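PDB 6XSX: ZmpA Glycopeptidase from Clostridium perfringens, which acts as a metalloprotease whose M60 catalytic module, the part crystallised, probably cleaves the polypeptide of glycosylated proteins. Local coordinates for residues A[433-438]-A[477-482]; A[443-448]-A[517-522]; A[452-457]-A[511-516]. All blocks are in the same frame, centred on the assembly; numbering follows the deposited sequence.

All three contacts belong to the beta sandwich that ends this module, three strands facing four, in an order resembling that of fibronectin type III domains. Contacts 1 and 2 lie about 9 Å apart between centres; contact 3 is about 14 Å from contact 1 and 16 Å from contact 2. Along the chain come 433-438, 443-448, 452-457, 477-482, 511-516 and 517-522, with 433-438 paired to 477-482, 443-448 to 517-522 and 452-457 to 511-516. Strands 478-485 and 511-517, sheet neighbours, carry the second segments of contacts 1 and 3, and contact 2 uses the turn after 511-517. The chain leading in from the helical part is fastened to the sandwich before and as it becomes its first strand.

Contact 1: A[433-438]-A[477-482]; sequences YANDKM and NVIGYE. With EDO (1,2-ethanediol), chain E.
Tyr433 and Glu482 open a contact in which the capping box of Asn435 and Met438, in the turn that leads into a short helix, is fastened to strand 478-485 of a fibronectin type III-like sandwich. Tyr433 OH donates at 2.6 Å to Glu482 OE2, which accepts through its anti lone pair. The carboxylate reaches the edge of the phenol with its plane turned 82° from the ring. Further along, Asn435 ND2 gives a fairly straight bond to Ile479 O at 3.2 Å. The acceptor lies near the plane of the amide, but the donor stands above the plane of the Ile479 carbonyl. Ile479 supplies the apolar part of the contact: its CG2 meets Met438 CG at 3.7 Å and Lys437 CB at 3.9 Å, while CD1 leans on Tyr433 O.

What positions Asn435 is its own turn. With CG held between backbone N and carbonyl carbon (chi1 70°), OD1 folds back to accept from Lys437 N at 3.0 Å, a capping bond, and ND2 spends its other hydrogen on Tyr433 O at 3.2 Å. All three bonds together fix the rotation of the amide. The return half of the box is only a weak bond from Asn435 N to Met438 SD; the backbone bond from Met438 N to Asn435 O closes the turn.

Outside this shell, Lys430 forms a salt bridge with Glu482 OE2, which would probably favour the ionised carboxylate, and Phe492 stacks on the Tyr433 ring. Lys437 makes a weak bond to Val478 O, and its NZ donates to O1 of a 1,2-ethanediol, probably from the crystallisation liquor, at 2.8 Å.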
loop_
_atom_site.group_PDB
_atom_site.type_symbol
_atom_site.label_atom_id
_atom_site.label_comp_id
_atom_site.label_asym_id
_atom_site.label_seq_id
_atom_site.Cartn_x
_atom_site.Cartn_y
_atom_site.Cartn_z
ATOM N N TYR A 433 -0.229 11.321 -22.252
ATOM C CA TYR A 433 0.585 12.454 -21.829
ATOM C C TYR A 433 0.395 12.745 -20.336
ATOM O O TYR A 433 1.054 13.634 -19.802
ATOM C CB TYR A 433 0.299 13.709 -22.665
ATOM C CG TYR A 433 0.765 13.694 -24.104
ATOM C CD1 TYR A 433 1.795 12.865 -24.528
ATOM C CD2 TYR A 433 0.206 14.550 -25.044
ATOM C CE1 TYR A 433 2.220 12.846 -25.847
ATOM C CE2 TYR A 433 0.622 14.549 -26.368
ATOM C CZ TYR A 433 1.636 13.695 -26.771
ATOM O OH TYR A 433 2.059 13.682 -28.070
ATOM N N ALA A 434 -0.501 12.005 -19.656
ATOM C CA ALA A 434 -0.722 12.228 -18.232
ATOM C C ALA A 434 0.593 12.068 -17.474
ATOM O O ALA A 434 1.392 11.187 -17.795
ATOM C CB ALA A 434 -1.765 11.280 -17.679
ATOM N N ASN A 435 0.793 12.932 -16.472
ATOM C CA ASN A 435 1.958 12.882 -15.598
ATOM C C ASN A 435 1.634 13.591 -14.283
ATOM O O ASN A 435 0.595 14.236 -14.161
ATOM C CB ASN A 435 3.219 13.404 -16.299
ATOM C CG ASN A 435 3.187 14.896 -16.540
ATOM O OD1 ASN A 435 3.423 15.670 -15.618
ATOM N ND2 ASN A 435 2.887 15.313 -17.764
ATOM N N ASP A 436 2.539 13.459 -13.306
ATOM C CA ASP A 436 2.347 13.916 -11.941
ATOM C C ASP A 436 2.060 15.414 -11.845
ATOM O O ASP A 436 1.474 15.839 -10.849
ATOM C CB ASP A 436 3.500 13.483 -11.022
ATOM C CG ASP A 436 3.596 11.977 -10.835
ATOM O OD1 ASP A 436 2.606 11.287 -11.090
ATOM O OD2 ASP A 436 4.668 11.505 -10.462
ATOM N N LYS A 437 2.449 16.215 -12.851
ATOM C CA LYS A 437 2.160 17.646 -12.794
ATOM C C LYS A 437 0.659 17.901 -12.637
ATOM O O LYS A 437 0.260 18.919 -12.071
ATOM C CB LYS A 437 2.740 18.410 -13.988
ATOM C CG LYS A 437 4.260 18.432 -14.040
ATOM C CD LYS A 437 4.819 19.614 -14.807
ATOM C CE LYS A 437 4.456 20.945 -14.185
ATOM N NZ LYS A 437 4.946 22.070 -15.014
ATOM N N MET A 438 -0.160 16.947 -13.092
ATOM C CA MET A 438 -1.613 17.073 -13.062
ATOM C C MET A 438 -2.121 17.278 -11.630
ATOM O O MET A 438 -3.134 17.943 -11.449
ATOM C CB MET A 438 -2.304 15.857 -13.691
ATOM C CG MET A 438 -2.176 15.798 -15.217
ATOM S SD MET A 438 -2.642 14.163 -15.860
ATOM C CE MET A 438 -4.390 14.157 -15.457
ATOM N N ASN A 477 -1.109 25.645 -15.027
ATOM C CA ASN A 477 -2.155 24.923 -15.735
ATOM C C ASN A 477 -1.555 23.926 -16.721
ATOM O O ASN A 477 -2.273 23.080 -17.244
ATOM C CB ASN A 477 -3.135 25.876 -16.427
ATOM C CG ASN A 477 -3.865 26.763 -15.436
ATOM O OD1 ASN A 477 -4.053 26.380 -14.290
ATOM N ND2 ASN A 477 -4.257 27.956 -15.853
ATOM N N VAL A 478 -0.247 24.039 -16.982
ATOM C CA VAL A 478 0.394 23.277 -18.050
ATOM C C VAL A 478 1.093 22.047 -17.466
ATOM O O VAL A 478 1.759 22.141 -16.436
ATOM C CB VAL A 478 1.370 24.173 -18.844
ATOM C CG1 VAL A 478 2.452 24.807 -17.965
ATOM C CG2 VAL A 478 1.991 23.447 -20.034
ATOM N N ILE A 479 0.951 20.894 -18.138
ATOM C CA ILE A 479 1.603 19.669 -17.694
ATOM C C ILE A 479 2.715 19.264 -18.664
ATOM O O ILE A 479 3.523 18.384 -18.351
ATOM C CB ILE A 479 0.598 18.524 -17.468
ATOM C CG1 ILE A 479 -0.118 18.128 -18.764
ATOM C CG2 ILE A 479 -0.369 18.876 -16.339
ATOM C CD1 ILE A 479 -0.918 16.843 -18.668
ATOM N N GLY A 480 2.758 19.897 -19.841
ATOM C CA GLY A 480 3.844 19.604 -20.762
ATOM C C GLY A 480 3.553 20.098 -22.172
ATOM O O GLY A 480 2.459 20.602 -22.446
ATOM N N TYR A 481 4.545 19.917 -23.053
ATOM C CA TYR A 481 4.466 20.407 -24.420
ATOM C C TYR A 481 4.792 19.267 -25.369
ATOM O O TYR A 481 5.762 18.534 -25.171
ATOM C CB TYR A 481 5.448 21.559 -24.665
ATOM C CG TYR A 481 5.240 22.761 -23.775
ATOM C CD1 TYR A 481 4.458 23.826 -24.191
ATOM C CD2 TYR A 481 5.811 22.828 -22.512
ATOM C CE1 TYR A 481 4.252 24.933 -23.380
ATOM C CE2 TYR A 481 5.612 23.925 -21.688
ATOM C CZ TYR A 481 4.832 24.982 -22.126
ATOM O OH TYR A 481 4.635 26.069 -21.321
ATOM N N GLU A 482 3.961 19.148 -26.398
ATOM C CA GLU A 482 4.186 18.198 -27.467
ATOM C C GLU A 482 4.904 18.912 -28.614
ATOM O O GLU A 482 4.492 19.998 -29.043
ATOM C CB GLU A 482 2.836 17.635 -27.902
ATOM C CG GLU A 482 2.912 16.822 -29.179
ATOM C CD GLU A 482 1.549 16.617 -29.803
ATOM O OE1 GLU A 482 1.049 17.573 -30.433
ATOM O OE2 GLU A 482 0.977 15.515 -29.620
HETATM C C1 EDO E . 5.877 22.149 -18.823
HETATM O O1 EDO E . 5.159 21.607 -17.727
HETATM C C2 EDO E . 6.922 23.134 -18.447
HETATM O O2 EDO E . 6.745 23.658 -17.159
#

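Contact 2: A[443-448]-A[517-522]; sequences GGVFTE and DNEINP
Val445 and Asp517 are the closest backbone pair here, their CA atoms 5.5 Å apart, where the extended loop 443-448 runs past a type I beta turn spanning Asp517 to Ile520. That turn leaves strand 511-517 of the fibronectin type III-like sandwich. It is closed by Ile520 N donating to Asp517 O at 2.7 Å, and Asp517 N bonds in addition to Asn521 O.

The side chain of Asp517 serves both segments at once. Its OD1 accepts from Glu519 N at 3.0 Å, an Asx turn, and from Asn521 N at 2.9 Å; the two donors approach from opposite faces of the carboxylate, each well out of its plane. The other oxygen, OD2, turns across the contact to accept from Phe446 N at 2.9 Å, on the anti side and nearly straight at 163°. Three backbone N-H groups therefore grip one carboxylate, which would probably favour its ionised form. A second bridge starts at Asn518, whose ND2 meets a lone pair of Gly444 O at 2.9 Å, in the carbonyl plane. The same ND2 also donates to Asn476 O, while OD1 accepts from Asn441, so both ends of this amide are engaged.

On the outer side, Val445 CG1 rests against the flat carboxylate end of Glu519. Inward, Phe446 spreads over the end of the sheet, touching Val478 and Ala515. Its first torsion sets CG beside the backbone N (chi1 -73°), and one face of the ring is turned to the aspartate, where Asp517 CB makes a CH-pi contact, 3.4 Å from the centroid of the Phe446 ring and 3° off the normal.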
loop_
_atom_site.group_PDB
_atom_site.type_symbol
_atom_site.label_atom_id
_atom_site.label_comp_id
_atom_site.label_asym_id
_atom_site.label_seq_id
_atom_site.Cartn_x
_atom_site.Cartn_y
_atom_site.Cartn_z
ATOM N N GLY A 443 -3.446 23.304 -10.004
ATOM C CA GLY A 443 -3.958 24.320 -10.907
ATOM C C GLY A 443 -5.283 23.883 -11.516
ATOM O O GLY A 443 -5.983 23.040 -10.953
ATOM N N GLY A 444 -5.608 24.461 -12.678
ATOM C CA GLY A 444 -6.818 24.098 -13.393
ATOM C C GLY A 444 -6.539 23.915 -14.881
ATOM O O GLY A 444 -5.443 23.511 -15.285
ATOM N N VAL A 445 -7.545 24.246 -15.692
ATOM C CA VAL A 445 -7.459 24.069 -17.130
ATOM C C VAL A 445 -6.949 25.382 -17.728
ATOM O O VAL A 445 -6.909 26.401 -17.033
ATOM C CB VAL A 445 -8.837 23.660 -17.690
ATOM C CG1 VAL A 445 -9.250 22.277 -17.200
ATOM C CG2 VAL A 445 -9.913 24.694 -17.361
ATOM N N PHE A 446 -6.562 25.363 -19.008
ATOM C CA PHE A 446 -6.082 26.583 -19.640
ATOM C C PHE A 446 -7.166 27.662 -19.590
ATOM O O PHE A 446 -8.338 27.384 -19.853
ATOM C CB PHE A 446 -5.681 26.327 -21.092
ATOM C CG PHE A 446 -4.400 25.558 -21.292
ATOM C CD1 PHE A 446 -3.288 25.801 -20.499
ATOM C CD2 PHE A 446 -4.290 24.626 -22.320
ATOM C CE1 PHE A 446 -2.100 25.108 -20.701
ATOM C CE2 PHE A 446 -3.107 23.925 -22.516
ATOM C CZ PHE A 446 -2.013 24.164 -21.706
ATOM N N THR A 447 -6.764 28.898 -19.276
ATOM C CA THR A 447 -7.654 30.037 -19.461
ATOM C C THR A 447 -7.733 30.390 -20.945
ATOM O O THR A 447 -6.899 29.963 -21.748
ATOM C CB THR A 447 -7.233 31.256 -18.628
ATOM O OG1 THR A 447 -6.232 31.968 -19.359
ATOM C CG2 THR A 447 -6.770 30.902 -17.228
ATOM N N GLU A 448 -8.728 31.226 -21.272
ATOM C CA GLU A 448 -8.981 31.736 -22.609
ATOM C C GLU A 448 -7.871 32.689 -23.057
ATOM O O GLU A 448 -7.838 33.083 -24.225
ATOM C CB GLU A 448 -10.319 32.484 -22.630
ATOM C CG GLU A 448 -11.535 31.606 -22.371
ATOM C CD GLU A 448 -11.938 30.696 -23.523
ATOM O OE1 GLU A 448 -11.129 30.543 -24.469
ATOM O OE2 GLU A 448 -13.058 30.135 -23.478
ATOM N N ASP A 517 -2.824 20.878 -20.724
ATOM C CA ASP A 517 -3.221 21.341 -19.403
ATOM C C ASP A 517 -3.538 20.168 -18.472
ATOM O O ASP A 517 -3.436 19.001 -18.856
ATOM C CB ASP A 517 -4.343 22.378 -19.479
ATOM C CG ASP A 517 -5.725 21.809 -19.751
ATOM O OD1 ASP A 517 -5.888 20.552 -19.716
ATOM O OD2 ASP A 517 -6.634 22.632 -20.020
ATOM N N ASN A 518 -3.961 20.512 -17.254
ATOM C CA ASN A 518 -4.071 19.586 -16.140
ATOM C C ASN A 518 -5.137 18.521 -16.403
ATOM O O ASN A 518 -5.160 17.508 -15.713
ATOM C CB ASN A 518 -4.342 20.321 -14.822
ATOM C CG ASN A 518 -3.115 20.999 -14.251
ATOM O OD1 ASN A 518 -2.061 20.370 -14.137
ATOM N ND2 ASN A 518 -3.250 22.265 -13.859
ATOM N N GLU A 519 -6.030 18.774 -17.366
ATOM C CA GLU A 519 -7.021 17.790 -17.773
ATOM C C GLU A 519 -6.678 17.221 -19.154
ATOM O O GLU A 519 -7.545 16.679 -19.838
ATOM C CB GLU A 519 -8.425 18.391 -17.683
ATOM C CG GLU A 519 -8.879 18.582 -16.246
ATOM C CD GLU A 519 -10.235 19.228 -16.022
ATOM O OE1 GLU A 519 -11.058 19.251 -16.971
ATOM O OE2 GLU A 519 -10.444 19.748 -14.902
ATOM N N ILE A 520 -5.403 17.349 -19.556
ATOM C CA ILE A 520 -4.892 16.790 -20.802
ATOM C C ILE A 520 -5.655 17.361 -22.006
ATOM O O ILE A 520 -5.952 16.649 -22.971
ATOM C CB ILE A 520 -4.905 15.245 -20.780
ATOM C CG1 ILE A 520 -4.674 14.693 -19.365
ATOM C CG2 ILE A 520 -3.884 14.714 -21.783
ATOM C CD1 ILE A 520 -4.669 13.165 -19.251
ATOM N N ASN A 521 -5.963 18.659 -21.960
ATOM C CA ASN A 521 -6.484 19.313 -23.146
ATOM C C ASN A 521 -5.338 19.998 -23.881
ATOM O O ASN A 521 -4.522 20.678 -23.259
ATOM C CB ASN A 521 -7.562 20.343 -22.814
ATOM C CG ASN A 521 -8.766 19.714 -22.159
ATOM O OD1 ASN A 521 -8.893 19.738 -20.938
ATOM N ND2 ASN A 521 -9.649 19.147 -22.958
ATOM N N PRO A 522 -5.277 19.872 -25.229
ATOM C CA PRO A 522 -4.265 20.575 -26.023
ATOM C C PRO A 522 -4.619 22.056 -26.184
ATOM O O PRO A 522 -5.795 22.410 -26.182
ATOM C CB PRO A 522 -4.329 19.824 -27.365
ATOM C CG PRO A 522 -5.783 19.365 -27.474
ATOM C CD PRO A 522 -6.179 19.040 -26.048
#

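Contact 3: A[452-457]-A[511-516]; sequences FEAEAK and YSIVAY
Two sheets face each other in the fibronectin type III-like sandwich, and the contact of Phe452 and Ala454 with Ile513 and Ala515 is where strand 452-459 of one meets strand 511-517 of the other. The axes of the short segments approach to 8.5 Å at 141° between their directions, roughly antiparallel. No hydrogen bond joins them; the interface is made mainly by side chains directed at the other sheet.

Phe452 carries most of it. With CG set between the backbone N and the carbonyl carbon (chi1 75°), its ring reaches across to the other sheet and is met in two different ways. Over one face sits the methyl group of Ala515: CB lies 4.0 Å from the centroid of the Phe452 ring and 8° off the normal, a CH-pi contact centred on the ring. At the edge of the ring its far end comes against the opposite backbone, with Phe452 CZ 3.4 Å from Ile513 O, which lies in the ring plane. Ile513 keeps its CG2 anti to the backbone N, beside its own carbonyl, and that branch consequently lies close to Phe452 CE1, at 3.8 Å. The other branch, CG1, points toward the Tyr511 end of its strand and touches Ala454 CB of the facing strand at 4.0 Å. Each large side chain thus meets an alanine methyl of the other sheet.

Around this pair the apolar interior is completed from both sheets. Ile470, Ile466 and Phe468 come from strand 463-470, which is hydrogen-bonded alongside strand 452-459, and Tyr481 and Ile483 from strand 478-485, beside strand 511-517. Strand 526-528, the other neighbour of 511-517, adds Tyr526 against Phe452 and Phe528 against Ala454, Ala456 and Ile513.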
loop_
_atom_site.group_PDB
_atom_site.type_symbol
_atom_site.label_atom_id
_atom_site.label_comp_id
_atom_site.label_asym_id
_atom_site.label_seq_id
_atom_site.Cartn_x
_atom_site.Cartn_y
_atom_site.Cartn_z
ATOM N N PHE A 452 1.659 31.142 -24.966
ATOM C CA PHE A 452 2.945 30.494 -24.772
ATOM C C PHE A 452 3.767 30.632 -26.051
ATOM O O PHE A 452 3.216 30.847 -27.125
ATOM C CB PHE A 452 2.776 29.030 -24.350
ATOM C CG PHE A 452 2.351 28.082 -25.443
ATOM C CD1 PHE A 452 3.277 27.252 -26.063
ATOM C CD2 PHE A 452 1.025 28.021 -25.856
ATOM C CE1 PHE A 452 2.880 26.376 -27.065
ATOM C CE2 PHE A 452 0.638 27.151 -26.864
ATOM C CZ PHE A 452 1.565 26.332 -27.470
ATOM N N GLU A 453 5.086 30.497 -25.912
ATOM C CA GLU A 453 6.012 30.678 -27.016
ATOM C C GLU A 453 7.113 29.629 -26.910
ATOM O O GLU A 453 7.344 29.092 -25.834
ATOM C CB GLU A 453 6.651 32.066 -26.943
ATOM C CG GLU A 453 5.645 33.191 -27.115
ATOM C CD GLU A 453 6.240 34.588 -27.107
ATOM O OE1 GLU A 453 7.004 34.895 -26.162
ATOM O OE2 GLU A 453 5.949 35.361 -28.055
ATOM N N ALA A 454 7.789 29.383 -28.037
ATOM C CA ALA A 454 8.955 28.514 -28.097
ATOM C C ALA A 454 10.095 29.248 -28.795
ATOM O O ALA A 454 9.859 30.009 -29.727
ATOM C CB ALA A 454 8.616 27.238 -28.832
ATOM N N GLU A 455 11.323 28.986 -28.346
ATOM C CA GLU A 455 12.513 29.571 -28.945
ATOM C C GLU A 455 13.544 28.467 -29.166
ATOM O O GLU A 455 13.828 27.704 -28.248
ATOM C CB GLU A 455 13.071 30.650 -28.012
ATOM C CG GLU A 455 14.301 31.347 -28.564
ATOM C CD GLU A 455 14.881 32.427 -27.663
ATOM O OE1 GLU A 455 15.375 32.088 -26.563
ATOM O OE2 GLU A 455 14.837 33.607 -28.061
ATOM N N ALA A 456 14.101 28.388 -30.380
ATOM C CA ALA A 456 15.102 27.375 -30.690
ATOM C C ALA A 456 16.492 28.005 -30.763
ATOM O O ALA A 456 16.638 29.130 -31.226
ATOM C CB ALA A 456 14.748 26.663 -31.972
ATOM N N LYS A 457 17.502 27.282 -30.268
ATOM C CA LYS A 457 18.903 27.648 -30.426
ATOM C C LYS A 457 19.674 26.378 -30.769
ATOM O O LYS A 457 19.307 25.295 -30.328
ATOM C CB LYS A 457 19.462 28.283 -29.146
ATOM N N TYR A 511 8.575 23.560 -37.076
ATOM C CA TYR A 511 8.212 22.977 -35.790
ATOM C C TYR A 511 6.818 23.437 -35.368
ATOM O O TYR A 511 6.400 24.550 -35.683
ATOM C CB TYR A 511 9.244 23.322 -34.713
ATOM C CG TYR A 511 10.559 22.585 -34.788
ATOM C CD1 TYR A 511 10.698 21.301 -34.275
ATOM C CD2 TYR A 511 11.683 23.182 -35.334
ATOM C CE1 TYR A 511 11.909 20.626 -34.323
ATOM C CE2 TYR A 511 12.900 22.520 -35.396
ATOM C CZ TYR A 511 13.016 21.239 -34.888
ATOM O OH TYR A 511 14.217 20.591 -34.948
ATOM N N SER A 512 6.113 22.570 -34.629
ATOM C CA SER A 512 4.777 22.864 -34.133
ATOM C C SER A 512 4.624 22.355 -32.702
ATOM O O SER A 512 4.788 21.162 -32.449
ATOM C CB SER A 512 3.727 22.282 -35.041
ATOM O OG SER A 512 2.436 22.693 -34.626
ATOM N N ILE A 513 4.300 23.277 -31.785
ATOM C CA ILE A 513 4.305 23.030 -30.352
ATOM C C ILE A 513 2.881 23.161 -29.812
ATOM O O ILE A 513 2.212 24.178 -30.022
ATOM C CB ILE A 513 5.254 24.007 -29.628
ATOM C CG1 ILE A 513 6.631 24.102 -30.295
ATOM C CG2 ILE A 513 5.348 23.677 -28.143
ATOM C CD1 ILE A 513 7.459 22.830 -30.240
ATOM N N VAL A 514 2.436 22.125 -29.095
ATOM C CA VAL A 514 1.116 22.111 -28.489
ATOM C C VAL A 514 1.275 21.884 -26.985
ATOM O O VAL A 514 1.838 20.873 -26.570
ATOM C CB VAL A 514 0.228 21.043 -29.157
ATOM C CG1 VAL A 514 -1.143 20.926 -28.504
ATOM C CG2 VAL A 514 0.086 21.276 -30.662
ATOM N N ALA A 515 0.788 22.843 -26.182
ATOM C CA ALA A 515 0.845 22.765 -24.730
ATOM C C ALA A 515 -0.365 21.981 -24.223
ATOM O O ALA A 515 -1.408 21.982 -24.864
ATOM C CB ALA A 515 0.895 24.157 -24.132
ATOM N N TYR A 516 -0.200 21.293 -23.083
ATOM C CA TYR A 516 -1.263 20.457 -22.538
ATOM C C TYR A 516 -1.535 20.858 -21.097
ATOM O O TYR A 516 -0.594 21.134 -20.359
ATOM C CB TYR A 516 -0.920 18.969 -22.625
ATOM C CG TYR A 516 -1.277 18.357 -23.951
ATOM C CD1 TYR A 516 -0.460 18.536 -25.059
ATOM C CD2 TYR A 516 -2.443 17.620 -24.104
ATOM C CE1 TYR A 516 -0.793 17.984 -26.287
ATOM C CE2 TYR A 516 -2.785 17.054 -25.320
ATOM C CZ TYR A 516 -1.956 17.241 -26.415
ATOM O OH TYR A 516 -2.283 16.695 -27.621
#